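Local coordinates for protein L-methionine gamma-lyase (Fusobacterium nucleatum subsp. nucleatum, PDB 6LXU) that is a pyridoxal-phosphate-dependent enzyme of the Cys/Met metabolism family, whose assembly contains four copies of the chain, at residues S9-T14 / A75-G80; T96-L101 / T126-E131; S138-V143 / L169-K174; N161-I166 / D372-L377; L338-G343 / S354-P359. All blocks are in the same frame, centred on the assembly; numbering follows the deposited sequence.

How the contacts relate
From the N terminus, contact 1 closes first, bringing helix 11-17 against the end of helix 65-78. Contact 2 then shuts a short loop, setting the end of helix 89-100 against the turn that leads into edge strand 131-135. Contact 3 pairs the next two helices, 140-146 and 169-176. It crosses contact 4, because residues 161-166 lie between its two segments in sequence while 372-377 comes after both; the pair also touch, Ser138 resting on Lys165. Contact 4 closes by far the longest loop, tying the seven-stranded sheet's connecting loop to strand 374-378 of the five-stranded sheet. Contact 5 is nested inside that loop and shares the nitrate with it. Contacts 2 and 5 both meet the third subunit.

Contact 1 of 5, residues S9-T14 / A75-G80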
# COMPACT_ATOMS: atom_id res chain seq x y z
N SER A 9 -0.96 -11.07 -30.52
CA SER A 9 0.10 -11.02 -29.52
C SER A 9 0.08 -12.27 -28.66
O SER A 9 -0.96 -12.87 -28.42
CB SER A 9 -0.04 -9.78 -28.65
OG SER A 9 0.16 -8.61 -29.41
N GLY A 10 1.26 -12.67 -28.20
CA GLY A 10 1.39 -13.79 -27.30
C GLY A 10 0.80 -13.50 -25.92
O GLY A 10 0.48 -12.36 -25.58
N LEU A 11 0.66 -14.56 -25.13
CA LEU A 11 -0.02 -14.42 -23.84
C LEU A 11 0.77 -13.54 -22.86
O LEU A 11 0.15 -12.77 -22.12
CB LEU A 11 -0.38 -15.79 -23.24
CG LEU A 11 -1.24 -15.76 -21.97
CD1 LEU A 11 -2.24 -16.89 -21.94
CD2 LEU A 11 -0.33 -15.84 -20.75
N GLY A 12 2.10 -13.63 -22.84
CA GLY A 12 2.90 -12.75 -21.98
C GLY A 12 2.76 -11.30 -22.38
O GLY A 12 2.55 -10.42 -21.55
N THR A 13 2.87 -11.02 -23.68
CA THR A 13 2.67 -9.66 -24.19
C THR A 13 1.31 -9.12 -23.74
O THR A 13 1.19 -7.98 -23.29
CB THR A 13 2.77 -9.65 -25.71
OG1 THR A 13 4.05 -10.20 -26.05
CG2 THR A 13 2.63 -8.25 -26.26
N THR A 14 0.29 -9.96 -23.89
CA THR A 14 -1.07 -9.58 -23.53
C THR A 14 -1.23 -9.32 -22.03
O THR A 14 -1.78 -8.30 -21.61
CB THR A 14 -2.06 -10.65 -24.02
OG1 THR A 14 -1.96 -10.76 -25.45
CG2 THR A 14 -3.51 -10.32 -23.67
N ALA A 75 -10.32 -9.79 -19.39
CA ALA A 75 -11.15 -9.97 -20.58
C ALA A 75 -10.27 -10.31 -21.80
O ALA A 75 -10.63 -11.19 -22.59
CB ALA A 75 -11.98 -8.75 -20.85
N ALA A 76 -9.15 -9.61 -21.97
CA ALA A 76 -8.26 -9.91 -23.09
C ALA A 76 -7.70 -11.32 -23.01
O ALA A 76 -7.60 -12.03 -24.03
CB ALA A 76 -7.13 -8.90 -23.15
N LEU A 77 -7.33 -11.77 -21.80
CA LEU A 77 -6.78 -13.10 -21.62
C LEU A 77 -7.78 -14.22 -21.90
O LEU A 77 -7.40 -15.24 -22.47
CB LEU A 77 -6.19 -13.26 -20.21
CG LEU A 77 -4.93 -12.43 -19.95
CD1 LEU A 77 -4.64 -12.37 -18.46
CD2 LEU A 77 -3.72 -12.95 -20.71
N GLU A 78 -9.03 -14.02 -21.50
CA GLU A 78 -10.10 -14.99 -21.76
C GLU A 78 -10.73 -14.83 -23.15
O GLU A 78 -11.57 -15.63 -23.55
CB GLU A 78 -11.19 -14.88 -20.69
CG GLU A 78 -10.78 -15.40 -19.32
CD GLU A 78 -10.69 -16.91 -19.20
OE1 GLU A 78 -10.95 -17.65 -20.18
OE2 GLU A 78 -10.30 -17.38 -18.09
N GLU A 79 -10.35 -13.77 -23.85
CA GLU A 79 -10.91 -13.42 -25.17
C GLU A 79 -12.42 -13.20 -25.10
O GLU A 79 -13.18 -13.66 -25.96
CB GLU A 79 -10.49 -14.43 -26.24
CG GLU A 79 -8.97 -14.50 -26.39
CD GLU A 79 -8.52 -15.47 -27.46
OE1 GLU A 79 -9.14 -15.52 -28.54
OE2 GLU A 79 -7.54 -16.19 -27.21
N GLY A 80 -12.85 -12.50 -24.05
CA GLY A 80 -14.21 -12.04 -23.91
C GLY A 80 -14.35 -10.54 -24.04
O GLY A 80 -13.36 -9.81 -24.10
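Leu77 pushes its CD2 methyl from helix 65-78 into the angle between Leu11 and Thr14 on the first turn of helix 11-17. Leu77 CD2 lies 4.0 Å from Leu11 CG, and the two leucine side chains cross at roughly a right angle; Leu11 is modelled in two conformers, and this distance belongs to one of them. Against Thr14 the relation is different: the side chains run past one another in opposite directions, leaving Leu77 CD2 4.0 Å from Thr14 CG2. Thr14 CG2 also reaches Ala76 CB, at 3.9 Å. Thr14 can offer a methyl here because its CG2 is anti to the backbone N, while OG1 is turned back (chi1 -60°) along its own helix to bond Gly10 O at 2.9 Å, from above the carbonyl plane. Thr14 N uses that oxygen too. Helix packs on helix at two termini: Gly10 is the N-cap of one, and the other finishes in a Schellman motif with Glu79, at positive phi, as the C-prime residue. Gly80 N bonds Ala75 O at 3.0 Å, and Glu79 N makes a weak bond to Ala76 O. The Glu79 carboxylate forms salt bridges with Lys8, Lys197 and Lys200. On the N-terminal side the second subunit joins in, Asp386 of that subunit accepting from Gly10 N and from Thr13 OG1.

Contact 2 of 5, residues T96-L101 / T126-E131; sequences TLWTVL and TRFGVE
The backbones come nearest where helix 89-100 has just ended, at Leu101, whose CA stands 7.7 Å from the CA of Val130 in the turn leading into strand 131-135. Two apolar pairs bridge that gap. In the pair nearest the backbone approach, Leu101 CD1 meets Val130 CG1 at 4.3 Å; the valine offers this methyl because CG1 is anti to the backbone N (chi1 178°), and both residues have their CB directed toward the other segment. One turn back along the helix, Trp98 stretches the far end of its six-membered ring across, so that CH2 lies 4.2 Å from Phe128 CD2, the two rings meeting obliquely. Leu125 of helix 115-125 touches Trp98, Leu101 and Val130, joining the two pairs into one apolar cluster. Both aromatic residues also serve the subunit interface. Trp98 stacks on Trp98 of the third subunit, meets Phe128 of that subunit edge-to-face, and gives its indole NE1 hydrogen to Met243 O there, a bond that should fix the ring's rotation. Gly129, with positive phi, turns the chain from Phe128 to Val130. The contact sets the end of the preceding helix 89-100 against the loop completing the beta-alpha-beta crossover from strand 106-110 through helix 115-125 to parallel strand 131-135, part of the large-domain sheet expected of a fold-type I pyridoxal-phosphate enzyme.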
# COMPACT_ATOMS: atom_id res chain seq x y z
N THR A 96 -22.53 -12.67 -9.82
CA THR A 96 -23.06 -13.22 -11.07
C THR A 96 -24.40 -13.93 -10.84
O THR A 96 -25.38 -13.64 -11.54
CB THR A 96 -22.03 -14.17 -11.70
OG1 THR A 96 -20.84 -13.43 -12.03
CG2 THR A 96 -22.58 -14.79 -12.98
N LEU A 97 -24.44 -14.83 -9.88
CA LEU A 97 -25.66 -15.61 -9.65
C LEU A 97 -26.83 -14.77 -9.19
O LEU A 97 -27.97 -14.96 -9.67
CB LEU A 97 -25.37 -16.75 -8.68
CG LEU A 97 -24.41 -17.83 -9.23
CD1 LEU A 97 -24.02 -18.79 -8.14
CD2 LEU A 97 -25.01 -18.59 -10.40
N TRP A 98 -26.60 -13.80 -8.30
CA TRP A 98 -27.70 -12.93 -7.87
C TRP A 98 -28.23 -12.06 -8.99
O TRP A 98 -29.40 -11.63 -8.95
CB TRP A 98 -27.28 -12.01 -6.70
CG TRP A 98 -26.97 -12.70 -5.40
CD1 TRP A 98 -25.85 -12.50 -4.66
CD2 TRP A 98 -27.77 -13.66 -4.69
NE1 TRP A 98 -25.90 -13.26 -3.52
CE2 TRP A 98 -27.05 -14.00 -3.52
CE3 TRP A 98 -29.01 -14.30 -4.93
CZ2 TRP A 98 -27.53 -14.95 -2.59
CZ3 TRP A 98 -29.48 -15.26 -4.00
CH2 TRP A 98 -28.74 -15.56 -2.84
N THR A 99 -27.39 -11.74 -9.97
CA THR A 99 -27.82 -10.96 -11.12
C THR A 99 -28.75 -11.75 -12.04
O THR A 99 -29.79 -11.24 -12.46
CB THR A 99 -26.60 -10.45 -11.92
OG1 THR A 99 -25.82 -9.61 -11.06
CG2 THR A 99 -27.02 -9.64 -13.14
N VAL A 100 -28.35 -12.97 -12.36
CA VAL A 100 -29.02 -13.71 -13.45
C VAL A 100 -30.14 -14.63 -12.98
O VAL A 100 -30.94 -15.08 -13.83
CB VAL A 100 -28.01 -14.51 -14.33
CG1 VAL A 100 -26.96 -13.57 -14.89
CG2 VAL A 100 -27.39 -15.68 -13.60
N LEU A 101 -30.23 -14.91 -11.68
CA LEU A 101 -31.26 -15.79 -11.14
C LEU A 101 -32.42 -14.98 -10.55
O LEU A 101 -32.37 -13.77 -10.44
CB LEU A 101 -30.67 -16.70 -10.07
CG LEU A 101 -29.68 -17.76 -10.56
CD1 LEU A 101 -29.01 -18.43 -9.39
CD2 LEU A 101 -30.37 -18.79 -11.47
N THR A 126 -31.06 -21.91 -2.35
CA THR A 126 -32.26 -22.68 -2.04
C THR A 126 -33.13 -22.00 -0.98
O THR A 126 -34.35 -22.14 -1.00
CB THR A 126 -31.91 -24.09 -1.60
OG1 THR A 126 -31.05 -24.02 -0.47
CG2 THR A 126 -31.25 -24.88 -2.72
N ARG A 127 -32.51 -21.24 -0.07
CA ARG A 127 -33.27 -20.42 0.90
C ARG A 127 -34.03 -19.28 0.26
O ARG A 127 -34.93 -18.73 0.91
CB ARG A 127 -32.35 -19.82 1.98
CG ARG A 127 -32.08 -20.74 3.14
CD ARG A 127 -31.52 -19.96 4.32
NE ARG A 127 -30.19 -19.39 4.05
CZ ARG A 127 -29.85 -18.09 4.10
NH1 ARG A 127 -30.76 -17.16 4.40
NH2 ARG A 127 -28.60 -17.72 3.87
N PHE A 128 -33.65 -18.90 -0.96
CA PHE A 128 -34.22 -17.79 -1.68
C PHE A 128 -34.95 -18.23 -2.95
O PHE A 128 -35.05 -17.50 -3.92
CB PHE A 128 -33.12 -16.73 -1.92
CG PHE A 128 -32.76 -16.01 -0.65
CD1 PHE A 128 -33.58 -15.02 -0.16
CD2 PHE A 128 -31.64 -16.38 0.10
CE1 PHE A 128 -33.27 -14.36 1.02
CE2 PHE A 128 -31.35 -15.73 1.30
CZ PHE A 128 -32.17 -14.72 1.76
N GLY A 129 -35.52 -19.43 -2.89
CA GLY A 129 -36.47 -19.89 -3.89
C GLY A 129 -35.90 -20.42 -5.18
O GLY A 129 -36.65 -20.64 -6.12
N VAL A 130 -34.58 -20.66 -5.22
CA VAL A 130 -33.94 -21.23 -6.40
C VAL A 130 -33.86 -22.74 -6.20
O VAL A 130 -33.49 -23.22 -5.13
CB VAL A 130 -32.54 -20.63 -6.61
CG1 VAL A 130 -31.85 -21.26 -7.82
CG2 VAL A 130 -32.64 -19.12 -6.78
N GLU A 131 -34.24 -23.50 -7.24
CA GLU A 131 -34.15 -24.96 -7.26
C GLU A 131 -32.76 -25.34 -7.78
O GLU A 131 -32.35 -24.81 -8.81
CB GLU A 131 -35.20 -25.54 -8.23
CG GLU A 131 -36.65 -25.13 -7.95
CD GLU A 131 -37.59 -25.34 -9.14
OE1 GLU A 131 -37.21 -26.00 -10.13
OE2 GLU A 131 -38.73 -24.84 -9.07

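Contact 3 of 5, residues S138-V143 / L169-K174; sequences SNLEEV and LEALSK
Leu172 CD2 is the methyl that both Val143 and Leu140 close upon, with Val143 CG2 at 3.6 Å and Leu140 CD2 at 3.7 Å. Val143 crosses Leu172 nearly at right angles, whereas Leu140 runs over it on a slant. The other Leu140 branch, CD1, rests on Ala171 CB at 4.0 Å, so the isobutyl fork spans two successive residues of helix 169-176. Leu140 reaches them with CG anti to the carbonyl carbon (chi1 -63°) and a nearly extended chi2. Behind this apolar layer, the start of helix 140-146 is held by Asn139, the N-cap, whose OD1 accepts from Glu142 N at 3.0 Å with an angle of 162° at the hydrogen; the N-H approaches from above the amide carbonyl plane. On the partner helix, Ser173 OG bonds Leu169 O at 2.8 Å, on the opposite face of that carbonyl from Ser173 N. Farther round, Lys174 NZ and Glu170 OE2 form a salt bridge along one turn. Ile175, the next residue of helix 169-176, adds to the packing on Leu140 and Val143. Inward, Val143 lies on Val135 of strand 131-135, while Leu169 and Ser173 touch Val186 and Val184 of strand 183-187, placing both helices against the seven-stranded sheet.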
# COMPACT_ATOMS: atom_id res chain seq x y z
N SER A 138 -19.82 -35.10 -15.57
CA SER A 138 -19.05 -35.95 -16.50
C SER A 138 -19.94 -36.94 -17.26
O SER A 138 -19.48 -37.57 -18.20
CB SER A 138 -17.91 -36.69 -15.78
OG SER A 138 -18.38 -37.77 -15.00
N ASN A 139 -21.21 -37.07 -16.84
CA ASN A 139 -22.18 -37.93 -17.51
C ASN A 139 -23.15 -37.05 -18.30
O ASN A 139 -24.05 -36.43 -17.72
CB ASN A 139 -22.90 -38.78 -16.46
CG ASN A 139 -23.81 -39.83 -17.07
OD1 ASN A 139 -24.59 -39.55 -17.98
ND2 ASN A 139 -23.72 -41.05 -16.55
N LEU A 140 -22.96 -36.96 -19.61
CA LEU A 140 -23.75 -36.06 -20.44
C LEU A 140 -25.25 -36.37 -20.39
O LEU A 140 -26.07 -35.46 -20.42
CB LEU A 140 -23.28 -36.07 -21.90
CG LEU A 140 -21.85 -35.59 -22.19
CD1 LEU A 140 -21.60 -35.57 -23.69
CD2 LEU A 140 -21.57 -34.22 -21.59
N GLU A 141 -25.60 -37.65 -20.30
CA GLU A 141 -27.00 -38.05 -20.20
C GLU A 141 -27.65 -37.56 -18.90
O GLU A 141 -28.79 -37.11 -18.94
CB GLU A 141 -27.16 -39.57 -20.35
CG GLU A 141 -26.82 -40.09 -21.74
CD GLU A 141 -27.71 -39.51 -22.83
OE1 GLU A 141 -28.94 -39.41 -22.61
OE2 GLU A 141 -27.18 -39.13 -23.89
N GLU A 142 -26.94 -37.64 -17.78
CA GLU A 142 -27.44 -37.07 -16.51
C GLU A 142 -27.76 -35.58 -16.64
O GLU A 142 -28.77 -35.10 -16.13
CB GLU A 142 -26.43 -37.24 -15.36
CG GLU A 142 -26.42 -38.61 -14.72
CD GLU A 142 -25.56 -38.67 -13.47
OE1 GLU A 142 -25.68 -37.78 -12.59
OE2 GLU A 142 -24.76 -39.62 -13.35
N VAL A 143 -26.90 -34.85 -17.34
CA VAL A 143 -27.09 -33.42 -17.50
C VAL A 143 -28.29 -33.15 -18.41
O VAL A 143 -29.14 -32.34 -18.07
CB VAL A 143 -25.82 -32.72 -18.02
CG1 VAL A 143 -26.06 -31.23 -18.21
CG2 VAL A 143 -24.68 -32.93 -17.03
N LEU A 169 -16.48 -29.02 -21.40
CA LEU A 169 -17.16 -27.74 -21.42
C LEU A 169 -17.95 -27.49 -22.70
O LEU A 169 -19.05 -26.97 -22.65
CB LEU A 169 -16.16 -26.61 -21.19
CG LEU A 169 -15.47 -26.62 -19.82
CD1 LEU A 169 -14.52 -25.44 -19.74
CD2 LEU A 169 -16.50 -26.56 -18.70
N GLU A 170 -17.35 -27.82 -23.84
CA GLU A 170 -18.04 -27.61 -25.12
C GLU A 170 -19.30 -28.46 -25.22
O GLU A 170 -20.37 -27.98 -25.61
CB GLU A 170 -17.10 -27.89 -26.28
CG GLU A 170 -17.77 -27.61 -27.62
CD GLU A 170 -16.92 -27.91 -28.83
OE1 GLU A 170 -15.71 -28.16 -28.71
OE2 GLU A 170 -17.53 -27.90 -29.95
N ALA A 171 -19.18 -29.72 -24.85
CA ALA A 171 -20.31 -30.65 -24.94
C ALA A 171 -21.42 -30.26 -23.98
O ALA A 171 -22.61 -30.23 -24.35
CB ALA A 171 -19.85 -32.06 -24.67
N LEU A 172 -21.05 -29.91 -22.74
CA LEU A 172 -22.04 -29.51 -21.75
C LEU A 172 -22.73 -28.21 -22.14
O LEU A 172 -23.93 -28.05 -21.90
CB LEU A 172 -21.39 -29.38 -20.37
CG LEU A 172 -21.00 -30.71 -19.74
CD1 LEU A 172 -20.00 -30.52 -18.61
CD2 LEU A 172 -22.24 -31.43 -19.23
N SER A 173 -21.99 -27.29 -22.73
CA SER A 173 -22.58 -26.04 -23.16
C SER A 173 -23.62 -26.26 -24.25
O SER A 173 -24.64 -25.59 -24.25
CB SER A 173 -21.52 -25.05 -23.63
OG SER A 173 -20.67 -24.66 -22.55
N LYS A 174 -23.35 -27.18 -25.17
CA LYS A 174 -24.35 -27.53 -26.20
C LYS A 174 -25.61 -28.08 -25.59
O LYS A 174 -26.72 -27.70 -26.01
CB LYS A 174 -23.77 -28.52 -27.21
CG LYS A 174 -22.76 -27.86 -28.12
CD LYS A 174 -22.07 -28.90 -28.97
CE LYS A 174 -21.07 -28.26 -29.89
NZ LYS A 174 -20.32 -29.28 -30.64

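Contact 4 of 5, residues N161-I166 / D372-L377. With NO3 (nitrate ion), chain C.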
# COMPACT_ATOMS: atom_id res chain seq x y z
N ASN A 161 -11.87 -30.16 -7.55
CA ASN A 161 -11.49 -30.90 -6.31
C ASN A 161 -12.45 -32.05 -6.06
O ASN A 161 -13.58 -31.96 -6.51
CB ASN A 161 -11.63 -30.02 -5.04
CG ASN A 161 -10.66 -28.84 -4.98
OD1 ASN A 161 -9.43 -29.03 -4.90
ND2 ASN A 161 -11.22 -27.62 -4.90
N PRO A 162 -12.06 -33.11 -5.33
CA PRO A 162 -10.72 -33.34 -4.74
C PRO A 162 -9.81 -34.28 -5.56
O PRO A 162 -8.65 -34.54 -5.18
CB PRO A 162 -11.09 -34.01 -3.42
CG PRO A 162 -12.29 -34.84 -3.77
CD PRO A 162 -13.05 -34.07 -4.81
N ASN A 163 -10.37 -34.80 -6.65
CA ASN A 163 -9.73 -35.76 -7.53
C ASN A 163 -9.49 -35.17 -8.93
O ASN A 163 -9.27 -35.92 -9.88
CB ASN A 163 -10.59 -37.05 -7.63
CG ASN A 163 -10.65 -37.86 -6.33
OD1 ASN A 163 -9.84 -37.70 -5.42
ND2 ASN A 163 -11.58 -38.81 -6.29
N LEU A 164 -9.51 -33.85 -9.06
CA LEU A 164 -9.25 -33.16 -10.34
C LEU A 164 -10.12 -33.71 -11.48
O LEU A 164 -9.65 -34.01 -12.59
CB LEU A 164 -7.75 -33.16 -10.68
CG LEU A 164 -6.94 -32.39 -9.61
CD1 LEU A 164 -5.45 -32.53 -9.84
CD2 LEU A 164 -7.31 -30.91 -9.54
N LYS A 165 -11.40 -33.80 -11.18
CA LYS A 165 -12.41 -34.22 -12.14
C LYS A 165 -12.44 -33.31 -13.34
O LYS A 165 -12.43 -32.08 -13.21
CB LYS A 165 -13.78 -34.22 -11.46
CG LYS A 165 -14.94 -34.69 -12.32
CD LYS A 165 -16.24 -34.62 -11.52
CE LYS A 165 -17.43 -35.13 -12.30
NZ LYS A 165 -18.61 -35.27 -11.41
N ILE A 166 -12.53 -33.93 -14.52
CA ILE A 166 -12.59 -33.23 -15.79
C ILE A 166 -14.00 -33.39 -16.38
O ILE A 166 -14.56 -34.50 -16.38
CB ILE A 166 -11.57 -33.82 -16.78
CG1 ILE A 166 -10.12 -33.70 -16.27
CG2 ILE A 166 -11.70 -33.18 -18.16
CD1 ILE A 166 -9.66 -32.27 -16.03
N ASP A 372 -8.79 -41.28 3.31
CA ASP A 372 -7.87 -41.06 4.43
C ASP A 372 -6.45 -40.72 4.03
O ASP A 372 -5.75 -40.05 4.78
CB ASP A 372 -7.85 -42.30 5.35
CG ASP A 372 -8.96 -42.30 6.40
OD1 ASP A 372 -9.84 -41.42 6.34
OD2 ASP A 372 -8.93 -43.18 7.29
N GLY A 373 -5.99 -41.24 2.89
CA GLY A 373 -4.64 -40.96 2.42
C GLY A 373 -4.52 -39.85 1.39
O GLY A 373 -3.45 -39.66 0.85
N LEU A 374 -5.61 -39.13 1.13
CA LEU A 374 -5.61 -38.12 0.06
C LEU A 374 -4.84 -36.87 0.48
O LEU A 374 -5.12 -36.29 1.52
CB LEU A 374 -7.03 -37.76 -0.33
CG LEU A 374 -7.19 -36.90 -1.59
CD1 LEU A 374 -6.83 -37.66 -2.85
CD2 LEU A 374 -8.61 -36.39 -1.67
N VAL A 375 -3.88 -36.48 -0.35
CA VAL A 375 -3.07 -35.27 -0.16
C VAL A 375 -3.26 -34.40 -1.41
O VAL A 375 -3.24 -34.91 -2.53
CB VAL A 375 -1.60 -35.63 0.07
CG1 VAL A 375 -0.74 -34.36 0.20
CG2 VAL A 375 -1.47 -36.50 1.32
N ARG A 376 -3.47 -33.10 -1.19
CA ARG A 376 -3.59 -32.12 -2.28
C ARG A 376 -2.38 -31.20 -2.29
O ARG A 376 -2.06 -30.57 -1.27
CB ARG A 376 -4.86 -31.28 -2.14
CG ARG A 376 -5.21 -30.58 -3.44
CD ARG A 376 -6.34 -29.59 -3.32
NE ARG A 376 -5.83 -28.31 -2.88
CZ ARG A 376 -6.43 -27.13 -3.06
NH1 ARG A 376 -7.62 -27.06 -3.67
NH2 ARG A 376 -5.84 -26.03 -2.62
N LEU A 377 -1.71 -31.13 -3.43
CA LEU A 377 -0.50 -30.35 -3.60
C LEU A 377 -0.70 -29.26 -4.65
O LEU A 377 -1.08 -29.54 -5.80
CB LEU A 377 0.62 -31.29 -4.04
CG LEU A 377 2.01 -30.70 -4.19
CD1 LEU A 377 2.57 -30.28 -2.86
CD2 LEU A 377 2.94 -31.71 -4.85
N NO3 C . -8.45 -24.46 -1.33
O1 NO3 C . -7.87 -23.76 -2.13
O2 NO3 C . -9.59 -24.93 -1.63
O3 NO3 C . -7.92 -24.73 -0.21
O HOH W 1 -9.86 -24.87 -4.39
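The side chains of Asn161 and Arg376 cross, yet their flat ends are turned nearly parallel, amide and guanidinium planes 25° apart, so that the amide oxygen sits at the guanidinium edge. Arg376 NH1 gives a hydrogen to Asn161 OD1 over 2.9 Å, with 158° at the hydrogen; the oxygen lies in the guanidinium plane, while the donor is a little tilted from the amide's own. Water 1 links the two groups a second time, accepting from Asn161 ND2 at 3.1 Å and from Arg376 NH1 at 3.2 Å, and donating to nitrate O2 at 2.8 Å. Both OD1 and ND2 are thus engaged, which should hold the amide in this rotation. Arg376 starts with CG anti to its backbone N and bends at chi3 (85°), which carries the guanidinium to the asparagine and the anion together. Arg376 NH2 makes a weak bond of 3.1 Å to nitrate O1, and Gln350 NE2 and Ser341 N hold the same ion, probably a guest from the crystallisation liquor. Arg376 and Leu374 belong to strand 374-378, in the middle of the five-stranded sheet, whereas residues 161-166 lie in the loop between strand 151-157 of the seven-stranded sheet and helix 169-176; that loop contains a G1 beta bulge at Leu164 and Lys165. Alongside the polar pair, Leu374 CD2 packs on Pro162 CB at 3.9 Å. The peptide before Pro162 is cis, and the proline's own O accepts from Ser316 OG of the neighbouring strand 314-319. Tyr291 of strand 287-291 touches Leu374 from farther across the sheet.

Contact 5 of 5, residues L338-G343 / S354-P359. With NO3 (nitrate ion), chain C.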
# COMPACT_ATOMS: atom_id res chain seq x y z
N LEU A 338 2.14 -25.94 4.89
CA LEU A 338 0.85 -26.51 5.27
C LEU A 338 -0.17 -25.37 5.31
O LEU A 338 -0.09 -24.52 6.19
CB LEU A 338 0.95 -27.19 6.64
CG LEU A 338 2.13 -28.15 6.85
CD1 LEU A 338 2.01 -28.88 8.18
CD2 LEU A 338 2.21 -29.12 5.69
N ALA A 339 -1.10 -25.34 4.36
CA ALA A 339 -2.02 -24.20 4.24
C ALA A 339 -3.10 -24.54 3.26
O ALA A 339 -2.90 -25.41 2.41
CB ALA A 339 -1.29 -22.96 3.75
N VAL A 340 -4.24 -23.87 3.37
CA VAL A 340 -5.22 -23.86 2.30
C VAL A 340 -4.82 -22.81 1.25
O VAL A 340 -3.85 -22.07 1.41
CB VAL A 340 -6.66 -23.66 2.83
CG1 VAL A 340 -6.97 -24.67 3.92
CG2 VAL A 340 -6.93 -22.22 3.29
N SER A 341 -5.59 -22.79 0.19
CA SER A 341 -5.35 -21.98 -0.99
C SER A 341 -4.44 -22.71 -1.98
O SER A 341 -4.04 -23.87 -1.78
CB SER A 341 -4.88 -20.55 -0.70
OG SER A 341 -5.29 -19.74 -1.80
N LEU A 342 -4.20 -22.06 -3.11
CA LEU A 342 -3.41 -22.64 -4.19
C LEU A 342 -2.98 -21.52 -5.11
O LEU A 342 -3.49 -20.40 -5.04
CB LEU A 342 -4.22 -23.67 -5.03
CG LEU A 342 -5.44 -23.07 -5.84
CD1 LEU A 342 -5.45 -23.39 -7.31
CD2 LEU A 342 -6.76 -23.44 -5.19
N GLY A 343 -2.07 -21.85 -6.01
CA GLY A 343 -1.68 -20.91 -7.05
C GLY A 343 -0.69 -19.86 -6.61
O GLY A 343 -0.43 -18.92 -7.36
N SER A 354 -7.37 -34.83 7.83
CA SER A 354 -6.94 -34.32 9.13
C SER A 354 -7.05 -32.81 9.29
O SER A 354 -6.88 -32.32 10.41
CB SER A 354 -5.51 -34.74 9.43
OG SER A 354 -4.59 -34.06 8.57
N MET A 355 -7.31 -32.09 8.20
CA MET A 355 -7.22 -30.62 8.21
C MET A 355 -8.60 -30.02 7.93
O MET A 355 -9.39 -29.86 8.87
CB MET A 355 -6.11 -30.17 7.23
CG MET A 355 -4.75 -30.62 7.75
SD MET A 355 -3.36 -30.32 6.65
CE MET A 355 -3.35 -28.53 6.55
N THR A 356 -8.93 -29.77 6.67
CA THR A 356 -10.19 -29.12 6.34
C THR A 356 -11.41 -29.93 6.79
O THR A 356 -12.44 -29.34 7.13
CB THR A 356 -10.33 -28.87 4.83
OG1 THR A 356 -10.07 -30.09 4.13
CG2 THR A 356 -9.35 -27.83 4.35
N HIS A 357 -11.30 -31.26 6.77
CA HIS A 357 -12.43 -32.13 7.13
C HIS A 357 -12.32 -32.75 8.52
O HIS A 357 -12.98 -33.76 8.81
CB HIS A 357 -12.63 -33.20 6.05
CG HIS A 357 -13.09 -32.64 4.74
ND1 HIS A 357 -12.30 -31.84 3.95
CD2 HIS A 357 -14.26 -32.77 4.09
CE1 HIS A 357 -12.97 -31.50 2.86
NE2 HIS A 357 -14.16 -32.06 2.92
N SER A 358 -11.54 -32.12 9.41
CA SER A 358 -11.43 -32.56 10.80
C SER A 358 -12.75 -32.64 11.59
O SER A 358 -12.83 -33.44 12.53
CB SER A 358 -10.45 -31.67 11.57
OG SER A 358 -10.97 -30.36 11.74
N PRO A 359 -13.77 -31.82 11.24
CA PRO A 359 -15.04 -31.99 11.98
C PRO A 359 -15.84 -33.26 11.67
O PRO A 359 -16.80 -33.54 12.38
CB PRO A 359 -15.85 -30.77 11.54
CG PRO A 359 -14.83 -29.77 11.10
CD PRO A 359 -13.81 -30.61 10.41
N NO3 C . -8.45 -24.46 -1.33
O1 NO3 C . -7.87 -23.76 -2.13
O2 NO3 C . -9.59 -24.93 -1.63
O3 NO3 C . -7.92 -24.73 -0.21
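Val340 links Thr356 to a bound nitrate. Val340 CB already lies 3.5 Å from nitrate O3. From there Val340 CG1, anti to the carbonyl carbon (chi1 -53°), continues across the contact and ends 4.0 Å from Thr356 CG2, the two side chains meeting obliquely, methyl against methyl. Thr356 can spare that methyl because its OG1 is turned to its own neighbour: Thr356 OG1 and His357 ND1 share a hydrogen bond of 2.8 Å within a type I beta turn running from Met355 to Ser358. Ser358 N closes the turn on Met355 O at 3.2 Å. One residue earlier on each side the touch is looser, Met355 CE standing 4.5 Å from Ala339 N. The third subunit covers the contact: Thr37 of that subunit bonds Val340 O, and its Phe50 packs on Thr356. Beyond Val340 the main chain bonds the anion, Ser341 N meeting nitrate O3 at 3.1 Å, nearly straight at 167°. With Gln350 also bonded to the ion and Arg376 weakly so, in this crystal the loop forms a small anion site, its nitrate probably from the crystallisation liquor; Leu342 touches Tyr213, which follows the pyridoxal-phosphate-bearing Lys212 in sequence, so the site probably borders the active-site pocket.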